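Local coordinates for protein type-2 restriction enzyme AgeI (Thalassobius gelatinovorus, PDB 5DWC) that is a type II restriction endonuclease that recognises the double-stranded DNA sequence 5'-ACCGGT-3' and cleaves it after the first A, at residues K140-I145 against I165-S170. Residues are numbered along the deposited sequence; the frame is centred on the assembly and turned at random.
Sequences KVDVMI and IHAKVS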
loop_
_atom_site.group_PDB
_atom_site.type_symbol
_atom_site.label_atom_id
_atom_site.label_comp_id
_atom_site.label_asym_id
_atom_site.label_seq_id
_atom_site.Cartn_x
_atom_site.Cartn_y
_atom_site.Cartn_z
ATOM N N LYS A 140 0.548 10.881 10.932
ATOM C CA LYS A 140 0.978 11.209 9.565
ATOM C C LYS A 140 1.689 10.097 8.781
ATOM O O LYS A 140 1.428 9.918 7.587
ATOM C CB LYS A 140 1.893 12.433 9.587
ATOM C CG LYS A 140 1.166 13.763 9.393
ATOM C CD LYS A 140 -0.307 13.571 9.061
ATOM C CE LYS A 140 -0.582 13.596 7.562
ATOM N NZ LYS A 140 -2.049 13.442 7.298
ATOM N N VAL A 141 2.592 9.366 9.432
ATOM C CA VAL A 141 3.370 8.347 8.729
ATOM C C VAL A 141 2.861 6.934 8.993
ATOM O O VAL A 141 2.584 6.561 10.133
ATOM C CB VAL A 141 4.861 8.414 9.111
ATOM C CG1 VAL A 141 5.634 7.302 8.410
ATOM C CG2 VAL A 141 5.443 9.768 8.750
ATOM N N ASP A 142 2.761 6.150 7.922
ATOM C CA ASP A 142 2.238 4.791 7.993
ATOM C C ASP A 142 3.331 3.743 8.212
ATOM O O ASP A 142 3.214 2.894 9.095
ATOM C CB ASP A 142 1.453 4.471 6.722
ATOM C CG ASP A 142 0.201 5.315 6.590
ATOM O OD1 ASP A 142 -0.301 5.797 7.629
ATOM O OD2 ASP A 142 -0.286 5.496 5.455
ATOM N N VAL A 143 4.389 3.792 7.408
ATOM C CA VAL A 143 5.490 2.841 7.552
ATOM C C VAL A 143 6.833 3.558 7.662
ATOM O O VAL A 143 7.191 4.359 6.800
ATOM C CB VAL A 143 5.547 1.846 6.372
ATOM C CG1 VAL A 143 6.675 0.846 6.578
ATOM C CG2 VAL A 143 4.216 1.124 6.207
ATOM N N MET A 144 7.575 3.261 8.724
ATOM C CA MET A 144 8.876 3.880 8.959
ATOM C C MET A 144 10.011 3.090 8.306
ATOM O O MET A 144 10.011 1.859 8.316
ATOM C CB MET A 144 9.128 4.023 10.465
ATOM C CG MET A 144 10.549 3.704 10.898
ATOM S SD MET A 144 10.734 3.578 12.687
ATOM C CE MET A 144 11.068 5.298 13.107
ATOM N N ILE A 145 10.976 3.805 7.737
ATOM C CA ILE A 145 12.138 3.170 7.125
ATOM C C ILE A 145 13.396 3.412 7.954
ATOM O O ILE A 145 13.780 4.556 8.196
ATOM C CB ILE A 145 12.380 3.682 5.695
ATOM C CG1 ILE A 145 11.061 3.756 4.922
ATOM C CG2 ILE A 145 13.385 2.793 4.978
ATOM C CD1 ILE A 145 11.185 4.436 3.576
ATOM N N ILE A 165 7.045 5.941 4.865
ATOM C CA ILE A 165 6.148 5.568 3.779
ATOM C C ILE A 165 4.707 5.962 4.079
ATOM O O ILE A 165 4.211 5.738 5.182
ATOM C CB ILE A 165 6.200 4.051 3.504
ATOM C CG1 ILE A 165 7.622 3.619 3.146
ATOM C CG2 ILE A 165 5.231 3.672 2.395
ATOM C CD1 ILE A 165 7.761 2.132 2.899
ATOM N N HIS A 166 4.043 6.557 3.094
ATOM C CA HIS A 166 2.610 6.805 3.178
ATOM C C HIS A 166 1.853 5.741 2.399
ATOM O O HIS A 166 1.704 5.838 1.183
ATOM C CB HIS A 166 2.265 8.194 2.648
ATOM C CG HIS A 166 3.023 9.300 3.317
ATOM N ND1 HIS A 166 4.273 9.703 2.900
ATOM C CD2 HIS A 166 2.712 10.078 4.381
ATOM C CE1 HIS A 166 4.700 10.684 3.676
ATOM N NE2 HIS A 166 3.773 10.930 4.582
ATOM N N ALA A 167 1.385 4.720 3.109
ATOM C CA ALA A 167 0.691 3.602 2.482
ATOM C C ALA A 167 -0.788 3.906 2.285
ATOM O O ALA A 167 -1.564 3.896 3.241
ATOM C CB ALA A 167 0.867 2.340 3.316
ATOM N N LYS A 168 -1.175 4.175 1.041
ATOM C CA LYS A 168 -2.568 4.469 0.719
ATOM C C LYS A 168 -3.162 3.427 -0.222
ATOM O O LYS A 168 -2.742 3.312 -1.371
ATOM C CB LYS A 168 -2.685 5.861 0.099
ATOM C CG LYS A 168 -2.462 6.995 1.084
ATOM C CD LYS A 168 -3.625 7.099 2.057
ATOM C CE LYS A 168 -3.317 8.042 3.212
ATOM N NZ LYS A 168 -2.326 7.454 4.161
ATOM N N VAL A 169 -4.143 2.672 0.270
ATOM C CA VAL A 169 -4.822 1.662 -0.539
ATOM C C VAL A 169 -5.421 2.293 -1.792
ATOM O O VAL A 169 -5.308 1.751 -2.893
ATOM C CB VAL A 169 -5.935 0.947 0.254
ATOM C CG1 VAL A 169 -6.809 0.113 -0.675
ATOM C CG2 VAL A 169 -5.336 0.079 1.354
ATOM N N SER A 170 -6.051 3.448 -1.614
ATOM C CA SER A 170 -6.594 4.198 -2.736
ATOM C C SER A 170 -6.121 5.644 -2.684
ATOM O O SER A 170 -6.084 6.255 -1.615
ATOM C CB SER A 170 -8.120 4.143 -2.734
ATOM O OG SER A 170 -8.651 4.815 -3.866
#
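Asp142 and Lys168 meet in a salt bridge, Asp142 OD2 to Lys168 NZ at 3.1 Å. Lys168 gets there by bending its chain at chi2 (-71°) and again at chi4 (-72°), which brings NZ over to the Asp142 carboxylate. Replacing Asp142 with an alanine would probably leave Lys168 NZ without this carboxylate mate, a weak, long ion pair to Asp178 remaining, and open a gap beside Ala167. Beside it sits a classic beta bulge: Ile165 O accepts from both Asp142 N (3.1 Å) and Val143 N (3.0 Å), the latter bond nearly straight at 170°. Packing is tight on the Val143–Ile165 pair, whose side chains lie side by side with Val143 CB 3.7 Å from Ile165 CB, while the Ile145 side chain crosses that of Ile165 at about a right angle. The Lys140 end is looser and partly exposed; Lys140 O approaches His166 CD2 obliquely at 3.5 Å, and its ammonium turns to Asp178. Asp142 at the bulge and Lys168 on the neighbouring strand, with Glu97 nearby, are consistent with a PD-(D/E)XK nuclease site. The hairpin of strands 143-148 and 159-168 lies between strands 113-117 and 191-196, with helix 88-108 packing on Val143 and Ala167, and helix 179-187 on Val141 and His166.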